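Local structure of CRISPR-associated protein,CRISPR-associated endonuclease Cas9 (Corynebacterium diphtheriae, 6JOO) at residues Asp208-Ile213 and Val233-Glu238; Leu428-Arg433 and Gln448-Glu453; Leu859-Leu864 and Trp888-Asn893. The protein acts as an RNA-guided endonuclease of the type II-C CRISPR system, which uses a guide RNA to find and cut invading DNA. All blocks are in the same frame, centred on the assembly; numbering follows the deposited sequence.

Contact 1 of 3, residues Asp208-Ile213 and Val233-Glu238; sequences DYAREI and VVFAAE. With nucleotides of chain B.
The ring of Phe-235 inserts its far end against the side of helix 206-219. Its CZ lies 4.0 Å from Tyr-209 CB, which sits at the ring edge, in plane. The same CZ approaches Ala-210 obliquely, with backbone N of Ala-210 at 3.8 Å from CZ. The side chains of Ile-213 and Phe-235 approach each other from opposite directions, and Ile-213 CD1 meets the ring obliquely, 3.8 Å from Phe-235 CE2. Ile-213 CD1 also reaches Val-234 CG1, at 4.2 Å. One face of the Phe-235 ring is covered toward its rim by Val-234 CG1. The contact is thus apolar and buried. Phe-235 CG stands anti to its own carbonyl carbon (chi1 -58°), which points the ring at the helix.

Phe-235 is also where helical geometry ends after Val-234. From here the chain runs on to the guide RNA. Arg-136 hydrogen-bonds to the carbonyls of Val-234 and Ala-236, and Arg-139 to that of Phe-235. At the far end, Glu-238 O accepts a bond of 2.8 Å from O2' of U16 of chain B. A weak, long bond joins Glu-238 N to OP1 of U17 of chain B. Both use backbone atoms of the protein and the sugar-phosphate of the RNA, so they do not depend on base identity.

On helix 206-219, Arg-211 NH1 makes a salt bridge to Asp-208 OD1 at 2.6 Å. Asp-208 OD1 lies in the guanidinium plane of Arg-211 and offers its anti lone pair.

Helix 118-134 adds Ile-132, which touches Tyr-209, Glu-212 and Ile-213. Val-233 packs on Leu-80 and Phe-83 of helix 56-86, the arginine-rich bridge helix of Cas9, whose Arg-72 touches Glu-238.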
loop_
_atom_site.group_PDB
_atom_site.type_symbol
_atom_site.label_atom_id
_atom_site.label_comp_id
_atom_site.label_asym_id
_atom_site.label_seq_id
_atom_site.Cartn_x
_atom_site.Cartn_y
_atom_site.Cartn_z
ATOM N N ASP A 208 -33.450 -8.553 2.893
ATOM C CA ASP A 208 -34.300 -9.245 1.931
ATOM C C ASP A 208 -34.149 -10.758 2.056
ATOM O O ASP A 208 -35.138 -11.496 1.979
ATOM C CB ASP A 208 -33.975 -8.781 0.510
ATOM C CG ASP A 208 -34.149 -7.277 0.322
ATOM O OD1 ASP A 208 -34.955 -6.658 1.051
ATOM O OD2 ASP A 208 -33.473 -6.713 -0.566
ATOM N N TYR A 209 -32.917 -11.238 2.260
ATOM C CA TYR A 209 -32.697 -12.670 2.440
ATOM C C TYR A 209 -33.196 -13.148 3.795
ATOM O O TYR A 209 -33.686 -14.278 3.909
ATOM C CB TYR A 209 -31.214 -13.007 2.269
ATOM C CG TYR A 209 -30.774 -13.046 0.825
ATOM C CD1 TYR A 209 -30.402 -11.886 0.160
ATOM C CD2 TYR A 209 -30.744 -14.243 0.123
ATOM C CE1 TYR A 209 -30.007 -11.919 -1.162
ATOM C CE2 TYR A 209 -30.354 -14.287 -1.196
ATOM C CZ TYR A 209 -29.986 -13.121 -1.833
ATOM O OH TYR A 209 -29.593 -13.157 -3.148
ATOM N N ALA A 210 -33.084 -12.310 4.829
ATOM C CA ALA A 210 -33.638 -12.671 6.128
ATOM C C ALA A 210 -35.152 -12.821 6.055
ATOM O O ALA A 210 -35.735 -13.663 6.748
ATOM C CB ALA A 210 -33.246 -11.625 7.172
ATOM N N ARG A 211 -35.803 -12.017 5.212
ATOM C CA ARG A 211 -37.248 -12.133 5.042
ATOM C C ARG A 211 -37.614 -13.466 4.398
ATOM O O ARG A 211 -38.608 -14.093 4.779
ATOM C CB ARG A 211 -37.772 -10.960 4.210
ATOM C CG ARG A 211 -39.114 -10.393 4.673
ATOM C CD ARG A 211 -39.503 -9.143 3.885
ATOM N NE ARG A 211 -38.438 -8.142 3.884
ATOM C CZ ARG A 211 -37.696 -7.836 2.823
ATOM N NH1 ARG A 211 -36.746 -6.914 2.922
ATOM N NH2 ARG A 211 -37.906 -8.443 1.662
ATOM N N GLU A 212 -36.815 -13.917 3.425
ATOM C CA GLU A 212 -37.050 -15.229 2.827
ATOM C C GLU A 212 -36.864 -16.340 3.851
ATOM O O GLU A 212 -37.657 -17.289 3.898
ATOM C CB GLU A 212 -36.121 -15.442 1.630
ATOM C CG GLU A 212 -35.993 -16.903 1.212
ATOM C CD GLU A 212 -35.382 -17.078 -0.164
ATOM O OE1 GLU A 212 -35.216 -16.067 -0.877
ATOM O OE2 GLU A 212 -35.071 -18.230 -0.536
ATOM N N ILE A 213 -35.824 -16.240 4.679
ATOM C CA ILE A 213 -35.618 -17.219 5.743
ATOM C C ILE A 213 -36.786 -17.186 6.722
ATOM O O ILE A 213 -37.260 -18.229 7.190
ATOM C CB ILE A 213 -34.277 -16.968 6.457
ATOM C CG1 ILE A 213 -33.103 -17.167 5.497
ATOM C CG2 ILE A 213 -34.135 -17.878 7.669
ATOM C CD1 ILE A 213 -31.753 -17.234 6.194
ATOM N N VAL A 233 -25.981 -17.438 12.465
ATOM C CA VAL A 233 -24.959 -18.226 11.782
ATOM C C VAL A 233 -24.868 -17.863 10.307
ATOM O O VAL A 233 -23.773 -17.697 9.762
ATOM C CB VAL A 233 -25.246 -19.729 11.974
ATOM C CG1 VAL A 233 -24.100 -20.554 11.418
ATOM C CG2 VAL A 233 -25.469 -20.035 13.447
ATOM N N VAL A 234 -26.015 -17.750 9.637
ATOM C CA VAL A 234 -26.018 -17.454 8.208
ATOM C C VAL A 234 -25.395 -16.090 7.945
ATOM O O VAL A 234 -24.561 -15.933 7.044
ATOM C CB VAL A 234 -27.451 -17.547 7.650
ATOM C CG1 VAL A 234 -27.517 -17.008 6.232
ATOM C CG2 VAL A 234 -27.944 -18.987 7.697
ATOM N N PHE A 235 -25.765 -15.088 8.741
ATOM C CA PHE A 235 -25.299 -13.725 8.538
ATOM C C PHE A 235 -24.183 -13.337 9.503
ATOM O O PHE A 235 -24.004 -12.148 9.790
ATOM C CB PHE A 235 -26.474 -12.752 8.649
ATOM C CG PHE A 235 -27.586 -13.038 7.677
ATOM C CD1 PHE A 235 -27.617 -12.425 6.433
ATOM C CD2 PHE A 235 -28.598 -13.926 8.004
ATOM C CE1 PHE A 235 -28.643 -12.688 5.537
ATOM C CE2 PHE A 235 -29.622 -14.196 7.113
ATOM C CZ PHE A 235 -29.646 -13.575 5.878
ATOM N N ALA A 236 -23.424 -14.312 9.999
ATOM C CA ALA A 236 -22.305 -13.999 10.878
ATOM C C ALA A 236 -21.253 -13.188 10.134
ATOM O O ALA A 236 -21.029 -13.377 8.935
ATOM C CB ALA A 236 -21.682 -15.282 11.432
ATOM N N ALA A 237 -20.608 -12.272 10.852
ATOM C CA ALA A 237 -19.575 -11.437 10.259
ATOM C C ALA A 237 -18.809 -10.739 11.369
ATOM O O ALA A 237 -19.391 -10.356 12.386
ATOM C CB ALA A 237 -20.164 -10.400 9.294
ATOM N N GLU A 238 -17.505 -10.581 11.163
ATOM C CA GLU A 238 -16.693 -9.824 12.099
ATOM C C GLU A 238 -17.084 -8.350 12.063
ATOM O O GLU A 238 -17.509 -7.822 11.033
ATOM C CB GLU A 238 -15.210 -9.984 11.767
ATOM C CG GLU A 238 -14.707 -11.418 11.824
ATOM C CD GLU A 238 -14.674 -11.967 13.235
ATOM O OE1 GLU A 238 -14.589 -11.164 14.188
ATOM O OE2 GLU A 238 -14.735 -13.205 13.390
ATOM P P U B 16 -10.662 -7.263 8.929
ATOM O OP1 U B 16 -10.326 -8.426 9.791
ATOM O OP2 U B 16 -9.929 -7.051 7.655
ATOM O "O5'" U B 16 -12.219 -7.316 8.600
ATOM C "C5'" U B 16 -13.166 -7.497 9.640
ATOM C "C4'" U B 16 -14.562 -7.152 9.195
ATOM O "O4'" U B 16 -14.601 -5.805 8.662
ATOM C "C3'" U B 16 -15.137 -7.999 8.076
ATOM O "O3'" U B 16 -15.608 -9.253 8.532
ATOM C "C2'" U B 16 -16.226 -7.100 7.507
ATOM O "O2'" U B 16 -17.391 -7.147 8.317
ATOM C "C1'" U B 16 -15.589 -5.716 7.658
ATOM N N1 U B 16 -14.962 -5.250 6.402
ATOM C C2 U B 16 -15.780 -4.592 5.505
ATOM O O2 U B 16 -16.962 -4.394 5.721
ATOM N N3 U B 16 -15.166 -4.175 4.352
ATOM C C4 U B 16 -13.840 -4.349 4.015
ATOM O O4 U B 16 -13.433 -3.915 2.937
ATOM C C5 U B 16 -13.060 -5.042 4.995
ATOM C C6 U B 16 -13.632 -5.459 6.129
ATOM P P U B 17 -15.907 -10.429 7.482
ATOM O OP1 U B 17 -16.157 -11.678 8.245
ATOM O OP2 U B 17 -14.857 -10.401 6.432
ATOM O "O5'" U B 17 -17.282 -9.991 6.813
ATOM C "C5'" U B 17 -17.466 -10.058 5.409
ATOM C "C4'" U B 17 -18.563 -9.129 4.963
ATOM O "O4'" U B 17 -18.078 -7.760 4.955
ATOM C "C3'" U B 17 -19.082 -9.338 3.553
ATOM O "O3'" U B 17 -20.003 -10.409 3.452
ATOM C "C2'" U B 17 -19.681 -7.980 3.222
ATOM O "O2'" U B 17 -20.940 -7.817 3.857
ATOM C "C1'" U B 17 -18.681 -7.045 3.896
ATOM N N1 U B 17 -17.623 -6.613 2.957
ATOM C C2 U B 17 -17.967 -5.718 1.959
ATOM O O2 U B 17 -19.090 -5.264 1.817
ATOM N N3 U B 17 -16.941 -5.368 1.122
ATOM C C4 U B 17 -15.636 -5.811 1.180
ATOM O O4 U B 17 -14.828 -5.399 0.350
ATOM C C5 U B 17 -15.359 -6.734 2.236
ATOM C C6 U B 17 -16.340 -7.094 3.067
#

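Contact 2 of 3, residues Leu428-Arg433 and Gln448-Glu453; sequences LVRLTR and QEFGIE
Glu-449 leans across Leu-431 on its way to Arg-430. Its CB lies 4.0 Å from Leu-431 CD1 and also covers one face of its neighbour Phe-450, offset toward the ring rim. Next comes CG, 3.8 Å from Leu-431 CD1 and in touch with Leu-431 CG. The chain then bends at chi2 (-53°), and this turn brings the carboxylate to the arginine. Glu-449 CD is 3.7 Å from Arg-430 CZ. Glu-449 OE1 stays farther off, 3.9 Å from Arg-430 NH1. As modelled, Glu-449 OE2 lies over one face of the guanidinium and pairs with Arg-430 NH2 as a salt bridge, but the two atoms are too close, so the geometry is doubtful.

Leu-431 CD1 also packs on the ring of Phe-450. The two side chains meet at about a right angle, and Leu-431 CD1 lies 3.4 Å from Phe-450 CZ, oblique to the ring.

The contact lies at the surface of the alpha-helical lobe and joins helix 425-436 to the short, weakly bonded helix 444-450. Phe-450 also touches Thr-427 and Leu-253, and Glu-449 touches Arg-434. Helix 425-436 in turn packs on helix 265-277, through Leu-428 on Ala-266, Phe-267 and Tyr-270 and through Thr-432 on Ala-273.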
loop_
_atom_site.group_PDB
_atom_site.type_symbol
_atom_site.label_atom_id
_atom_site.label_comp_id
_atom_site.label_asym_id
_atom_site.label_seq_id
_atom_site.Cartn_x
_atom_site.Cartn_y
_atom_site.Cartn_z
ATOM N N LEU A 428 -8.328 16.101 29.844
ATOM C CA LEU A 428 -9.586 16.781 29.554
ATOM C C LEU A 428 -10.339 17.116 30.835
ATOM O O LEU A 428 -10.861 18.227 30.980
ATOM C CB LEU A 428 -10.450 15.920 28.633
ATOM C CG LEU A 428 -10.310 16.060 27.113
ATOM C CD1 LEU A 428 -10.941 17.335 26.623
ATOM C CD2 LEU A 428 -8.875 15.990 26.660
ATOM N N VAL A 429 -10.393 16.171 31.776
ATOM C CA VAL A 429 -11.076 16.397 33.048
ATOM C C VAL A 429 -10.289 17.367 33.924
ATOM O O VAL A 429 -10.867 18.258 34.559
ATOM C CB VAL A 429 -11.317 15.051 33.759
ATOM C CG1 VAL A 429 -11.335 15.232 35.270
ATOM C CG2 VAL A 429 -12.615 14.427 33.277
ATOM N N ARG A 430 -8.964 17.214 33.970
ATOM C CA ARG A 430 -8.160 18.011 34.890
ATOM C C ARG A 430 -8.220 19.497 34.556
ATOM O O ARG A 430 -8.180 20.340 35.460
ATOM C CB ARG A 430 -6.717 17.510 34.886
ATOM C CG ARG A 430 -6.502 16.317 35.801
ATOM C CD ARG A 430 -5.229 15.548 35.480
ATOM N NE ARG A 430 -4.099 16.418 35.164
ATOM C CZ ARG A 430 -3.435 17.145 36.059
ATOM N NH1 ARG A 430 -3.791 17.133 37.342
ATOM N NH2 ARG A 430 -2.419 17.901 35.669
ATOM N N LEU A 431 -8.324 19.844 33.274
ATOM C CA LEU A 431 -8.326 21.259 32.927
ATOM C C LEU A 431 -9.680 21.909 33.174
ATOM O O LEU A 431 -9.733 23.099 33.499
ATOM C CB LEU A 431 -7.887 21.463 31.476
ATOM C CG LEU A 431 -6.391 21.727 31.306
ATOM C CD1 LEU A 431 -5.600 20.466 31.592
ATOM C CD2 LEU A 431 -6.096 22.293 29.934
ATOM N N THR A 432 -10.776 21.158 33.047
ATOM C CA THR A 432 -12.076 21.701 33.429
ATOM C C THR A 432 -12.141 21.974 34.927
ATOM O O THR A 432 -12.709 22.986 35.355
ATOM C CB THR A 432 -13.194 20.748 33.013
ATOM O OG1 THR A 432 -12.666 19.424 32.861
ATOM C CG2 THR A 432 -13.814 21.200 31.707
ATOM N N ARG A 433 -11.564 21.082 35.736
ATOM C CA ARG A 433 -11.502 21.307 37.176
ATOM C C ARG A 433 -10.717 22.573 37.493
ATOM O O ARG A 433 -11.146 23.400 38.307
ATOM C CB ARG A 433 -10.880 20.094 37.869
ATOM N N GLN A 448 -1.445 26.793 33.842
ATOM C CA GLN A 448 -0.950 26.423 35.164
ATOM C C GLN A 448 -0.951 24.920 35.403
ATOM O O GLN A 448 -0.233 24.448 36.292
ATOM C CB GLN A 448 -1.784 27.112 36.246
ATOM N N GLU A 449 -1.727 24.156 34.631
ATOM C CA GLU A 449 -1.926 22.750 34.968
ATOM C C GLU A 449 -0.650 21.933 34.825
ATOM O O GLU A 449 -0.403 21.030 35.633
ATOM C CB GLU A 449 -3.038 22.143 34.108
ATOM C CG GLU A 449 -4.295 21.746 34.897
ATOM C CD GLU A 449 -3.987 20.835 36.080
ATOM O OE1 GLU A 449 -4.701 20.891 37.101
ATOM O OE2 GLU A 449 -3.017 20.059 36.003
ATOM N N PHE A 450 0.177 22.230 33.825
ATOM C CA PHE A 450 1.300 21.368 33.484
ATOM C C PHE A 450 2.668 21.970 33.765
ATOM O O PHE A 450 3.678 21.297 33.527
ATOM C CB PHE A 450 1.228 20.971 32.001
ATOM C CG PHE A 450 -0.081 20.348 31.605
ATOM C CD1 PHE A 450 -0.329 19.012 31.867
ATOM C CD2 PHE A 450 -1.064 21.098 30.976
ATOM C CE1 PHE A 450 -1.527 18.433 31.512
ATOM C CE2 PHE A 450 -2.265 20.521 30.616
ATOM C CZ PHE A 450 -2.495 19.185 30.885
ATOM N N GLY A 451 2.736 23.197 34.268
ATOM C CA GLY A 451 4.027 23.851 34.382
ATOM C C GLY A 451 4.713 24.002 33.041
ATOM O O GLY A 451 5.940 23.874 32.953
ATOM N N ILE A 452 3.940 24.265 31.988
ATOM C CA ILE A 452 4.453 24.377 30.626
ATOM C C ILE A 452 4.797 25.836 30.370
ATOM O O ILE A 452 3.933 26.714 30.490
ATOM C CB ILE A 452 3.433 23.860 29.596
ATOM N N GLU A 453 6.058 26.096 30.034
ATOM C CA GLU A 453 6.473 27.454 29.709
ATOM C C GLU A 453 5.633 27.982 28.550
ATOM O O GLU A 453 5.499 27.298 27.529
ATOM C CB GLU A 453 7.959 27.499 29.357
#

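Contact 3 of 3, residues Leu859-Leu864 and Trp888-Asn893; sequences LRLRPL and WLPAVN. With nucleotides of chain C; nucleotides of chain D.
Leu-861 CD1 comes obliquely at the indole of Trp-888, which has Pro-890 CB over one face, toward the rim. Leu-861 CD1 also rests 3.9 Å from Pro-890 CG. The guanidinium of Arg-860 carries O5' of DG2 of chain C over the centre of one face. At its edge, in plane, Arg-860 NE bonds OP2 of DG3 of chain C at 2.9 Å. N7 of DG3 also lies at the edge near that plane, 2.8 Å from Arg-860 NH2. Leu-889 CD2 runs beside Arg-860 CG. Arg-862, extended from CG to NE, forks onto one phosphate: NH1 bonds OP1 and NH2 bonds OP2 of DG2 of chain C. Asp-851 pairs with Arg-862 NH1 and probably steadies it.

Leu-861 and Trp-888 form a single antiparallel hydrogen-bonded bridge on strand 858-863. Leu-861 N bonds Trp-888 O (2.8 Å, 175°); the return bond from Trp-888 N to Leu-861 O is weak. Leu-859 N to Pro-890 O (3.0 Å) adds another. Ala-891, at the N-cap of helix 892-898, gives its N to OP2 of DA2 of chain D (3.1 Å).

Arginines on phosphates and beside a guanine N7 are consistent with PAM-duplex reading by the Cas9 C-terminal domain.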
loop_
_atom_site.group_PDB
_atom_site.type_symbol
_atom_site.label_atom_id
_atom_site.label_comp_id
_atom_site.label_asym_id
_atom_site.label_seq_id
_atom_site.Cartn_x
_atom_site.Cartn_y
_atom_site.Cartn_z
ATOM N N LEU A 859 19.167 -5.908 -21.524
ATOM C CA LEU A 859 18.909 -4.983 -20.434
ATOM C C LEU A 859 18.007 -3.854 -20.908
ATOM O O LEU A 859 17.948 -3.537 -22.097
ATOM C CB LEU A 859 20.215 -4.398 -19.906
ATOM C CG LEU A 859 20.861 -5.124 -18.740
ATOM C CD1 LEU A 859 22.280 -4.633 -18.575
ATOM C CD2 LEU A 859 20.051 -4.856 -17.488
ATOM N N ARG A 860 17.313 -3.235 -19.958
ATOM C CA ARG A 860 16.557 -2.013 -20.213
ATOM C C ARG A 860 17.249 -0.874 -19.476
ATOM O O ARG A 860 17.156 -0.777 -18.248
ATOM C CB ARG A 860 15.102 -2.141 -19.770
ATOM C CG ARG A 860 14.245 -0.960 -20.220
ATOM C CD ARG A 860 12.928 -0.856 -19.459
ATOM N NE ARG A 860 11.985 -1.916 -19.804
ATOM C CZ ARG A 860 11.009 -1.790 -20.696
ATOM N NH1 ARG A 860 10.844 -0.644 -21.343
ATOM N NH2 ARG A 860 10.195 -2.811 -20.939
ATOM N N LEU A 861 17.932 -0.014 -20.225
ATOM C CA LEU A 861 18.689 1.092 -19.663
ATOM C C LEU A 861 18.154 2.419 -20.177
ATOM O O LEU A 861 17.690 2.526 -21.314
ATOM C CB LEU A 861 20.175 0.979 -20.004
ATOM C CG LEU A 861 20.836 -0.369 -19.725
ATOM C CD1 LEU A 861 22.316 -0.310 -20.069
ATOM C CD2 LEU A 861 20.629 -0.780 -18.275
ATOM N N ARG A 862 18.240 3.435 -19.330
ATOM C CA ARG A 862 17.858 4.792 -19.638
ATOM C C ARG A 862 18.949 5.738 -19.122
ATOM O O ARG A 862 19.678 5.385 -18.199
ATOM C CB ARG A 862 16.511 5.166 -19.001
ATOM C CG ARG A 862 15.316 4.504 -19.658
ATOM C CD ARG A 862 14.016 5.161 -19.217
ATOM N NE ARG A 862 12.844 4.522 -19.809
ATOM C CZ ARG A 862 12.156 3.544 -19.229
ATOM N NH1 ARG A 862 12.524 3.091 -18.039
ATOM N NH2 ARG A 862 11.098 3.019 -19.836
ATOM N N PRO A 863 19.076 6.909 -19.731
ATOM C CA PRO A 863 20.069 7.875 -19.225
ATOM C C PRO A 863 19.779 8.242 -17.777
ATOM O O PRO A 863 18.642 8.548 -17.409
ATOM C CB PRO A 863 19.897 9.073 -20.168
ATOM C CG PRO A 863 19.327 8.490 -21.416
ATOM C CD PRO A 863 18.426 7.380 -20.962
ATOM N N LEU A 864 20.826 8.200 -16.947
ATOM C CA LEU A 864 20.637 8.377 -15.508
ATOM C C LEU A 864 20.193 9.794 -15.163
ATOM O O LEU A 864 19.319 9.983 -14.308
ATOM C CB LEU A 864 21.925 8.025 -14.758
ATOM C CG LEU A 864 22.033 8.395 -13.272
ATOM C CD1 LEU A 864 20.935 7.729 -12.450
ATOM C CD2 LEU A 864 23.410 8.042 -12.717
ATOM N N TRP A 888 17.008 2.326 -24.048
ATOM C CA TRP A 888 18.078 1.550 -24.655
ATOM C C TRP A 888 17.973 0.100 -24.204
ATOM O O TRP A 888 17.888 -0.183 -23.005
ATOM C CB TRP A 888 19.437 2.137 -24.278
ATOM C CG TRP A 888 20.592 1.517 -25.004
ATOM C CD1 TRP A 888 20.541 0.790 -26.155
ATOM C CD2 TRP A 888 21.973 1.566 -24.622
ATOM N NE1 TRP A 888 21.804 0.386 -26.516
ATOM C CE2 TRP A 888 22.701 0.848 -25.591
ATOM C CE3 TRP A 888 22.666 2.148 -23.553
ATOM C CZ2 TRP A 888 24.084 0.694 -25.524
ATOM C CZ3 TRP A 888 24.040 1.993 -23.490
ATOM C CH2 TRP A 888 24.734 1.272 -24.468
ATOM N N LEU A 889 17.968 -0.819 -25.172
ATOM C CA LEU A 889 17.771 -2.246 -24.926
ATOM C C LEU A 889 18.985 -3.019 -25.433
ATOM O O LEU A 889 18.875 -3.823 -26.370
ATOM C CB LEU A 889 16.490 -2.745 -25.594
ATOM C CG LEU A 889 15.204 -1.997 -25.221
ATOM C CD1 LEU A 889 14.005 -2.493 -26.020
ATOM C CD2 LEU A 889 14.926 -2.113 -23.733
ATOM N N PRO A 890 20.155 -2.815 -24.828
ATOM C CA PRO A 890 21.364 -3.469 -25.334
ATOM C C PRO A 890 21.390 -4.945 -24.987
ATOM O O PRO A 890 20.805 -5.388 -23.996
ATOM C CB PRO A 890 22.491 -2.717 -24.623
ATOM C CG PRO A 890 21.881 -2.310 -23.332
ATOM C CD PRO A 890 20.425 -2.049 -23.597
ATOM N N ALA A 891 22.076 -5.715 -25.826
ATOM C CA ALA A 891 22.327 -7.109 -25.500
ATOM C C ALA A 891 23.360 -7.200 -24.387
ATOM O O ALA A 891 24.329 -6.438 -24.353
ATOM C CB ALA A 891 22.806 -7.876 -26.731
ATOM N N VAL A 892 23.145 -8.144 -23.471
ATOM C CA VAL A 892 24.025 -8.282 -22.315
ATOM C C VAL A 892 25.443 -8.626 -22.755
ATOM O O VAL A 892 26.419 -8.064 -22.242
ATOM C CB VAL A 892 23.450 -9.331 -21.346
ATOM C CG1 VAL A 892 24.524 -9.842 -20.395
ATOM C CG2 VAL A 892 22.274 -8.738 -20.581
ATOM N N ASN A 893 25.581 -9.544 -23.715
ATOM C CA ASN A 893 26.915 -9.950 -24.150
ATOM C C ASN A 893 27.626 -8.824 -24.887
ATOM O O ASN A 893 28.825 -8.603 -24.681
ATOM C CB ASN A 893 26.833 -11.194 -25.030
ATOM C CG ASN A 893 28.201 -11.706 -25.430
ATOM O OD1 ASN A 893 29.177 -11.507 -24.708
ATOM N ND2 ASN A 893 28.283 -12.357 -26.586
ATOM P P DG C 2 9.879 0.563 -17.746
ATOM O OP1 DG C 2 11.179 0.751 -17.063
ATOM O OP2 DG C 2 9.758 0.871 -19.191
ATOM O "O5'" DG C 2 9.357 -0.929 -17.487
ATOM C "C5'" DG C 2 9.544 -1.535 -16.215
ATOM C "C4'" DG C 2 8.757 -2.828 -16.107
ATOM O "O4'" DG C 2 7.374 -2.573 -16.442
ATOM C "C3'" DG C 2 9.200 -3.939 -17.047
ATOM O "O3'" DG C 2 10.230 -4.716 -16.435
ATOM C "C2'" DG C 2 7.919 -4.747 -17.213
ATOM C "C1'" DG C 2 6.839 -3.667 -17.161
ATOM N N9 DG C 2 6.394 -3.190 -18.473
ATOM C C8 DG C 2 6.784 -2.038 -19.114
ATOM N N7 DG C 2 6.208 -1.865 -20.273
ATOM C C5 DG C 2 5.378 -2.969 -20.408
ATOM C C6 DG C 2 4.502 -3.329 -21.459
ATOM O O6 DG C 2 4.278 -2.722 -22.515
ATOM N N1 DG C 2 3.848 -4.527 -21.196
ATOM C C2 DG C 2 4.018 -5.280 -20.061
ATOM N N2 DG C 2 3.299 -6.408 -19.984
ATOM N N3 DG C 2 4.834 -4.956 -19.067
ATOM C C4 DG C 2 5.479 -3.793 -19.307
ATOM P P DG C 3 11.352 -5.433 -17.336
ATOM O OP1 DG C 3 12.344 -6.048 -16.423
ATOM O OP2 DG C 3 11.814 -4.441 -18.329
ATOM O "O5'" DG C 3 10.549 -6.565 -18.145
ATOM C "C5'" DG C 3 10.231 -7.817 -17.531
ATOM C "C4'" DG C 3 9.023 -8.468 -18.203
ATOM O "O4'" DG C 3 8.123 -7.443 -18.658
ATOM C "C3'" DG C 3 9.342 -9.335 -19.413
ATOM O "O3'" DG C 3 9.336 -10.695 -19.023
ATOM C "C2'" DG C 3 8.210 -9.058 -20.404
ATOM C "C1'" DG C 3 7.513 -7.810 -19.870
ATOM N N9 DG C 3 7.604 -6.675 -20.773
ATOM C C8 DG C 3 8.493 -5.633 -20.697
ATOM N N7 DG C 3 8.344 -4.754 -21.645
ATOM C C5 DG C 3 7.286 -5.246 -22.401
ATOM C C6 DG C 3 6.671 -4.720 -23.562
ATOM O O6 DG C 3 6.947 -3.679 -24.174
ATOM N N1 DG C 3 5.635 -5.532 -24.007
ATOM C C2 DG C 3 5.243 -6.703 -23.407
ATOM N N2 DG C 3 4.221 -7.348 -23.981
ATOM N N3 DG C 3 5.811 -7.208 -22.321
ATOM C C4 DG C 3 6.822 -6.429 -21.875
ATOM P P DA D 2 22.342 -4.445 -30.064
ATOM O OP1 DA D 2 23.188 -3.233 -30.063
ATOM O OP2 DA D 2 21.833 -5.007 -28.792
ATOM O "O5'" DA D 2 21.088 -4.168 -31.008
ATOM C "C5'" DA D 2 21.247 -3.430 -32.203
ATOM C "C4'" DA D 2 19.944 -3.393 -32.978
ATOM O "O4'" DA D 2 19.404 -4.730 -33.075
ATOM C "C3'" DA D 2 18.847 -2.528 -32.354
ATOM O "O3'" DA D 2 18.469 -1.509 -33.258
ATOM C "C2'" DA D 2 17.689 -3.496 -32.070
ATOM C "C1'" DA D 2 18.004 -4.689 -32.961
ATOM N N9 DA D 2 17.569 -5.966 -32.394
ATOM C C8 DA D 2 18.223 -6.695 -31.445
ATOM N N7 DA D 2 17.614 -7.809 -31.118
ATOM C C5 DA D 2 16.479 -7.814 -31.906
ATOM C C6 DA D 2 15.417 -8.732 -32.030
ATOM N N6 DA D 2 15.337 -9.862 -31.318
ATOM N N1 DA D 2 14.438 -8.442 -32.911
ATOM C C2 DA D 2 14.525 -7.308 -33.617
ATOM N N3 DA D 2 15.473 -6.368 -33.588
ATOM C C4 DA D 2 16.432 -6.686 -32.704
#

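In the fold
The three contacts follow one another along the chain and do not touch. Contacts 1 and 2 lie in the first part of this engineered fusion, contact 3 in the second. The centres of contacts 1 and 2 are about 51 Å apart. Contact 3 is about 58 Å from contact 1 and about 64 Å from contact 2, centre to centre, and lies across the chain's centre from each. Their relation is through the nucleic acid. Contact 1 reaches the guide RNA through backbone atoms of Glu-238, one of the two bonds being weak, and contact 3 holds both DNA chains. Contact 2 only comes near, its nearest atom about 6 Å from bound nucleic acid. The zinc site of His-712 and His-719 belongs to none of them.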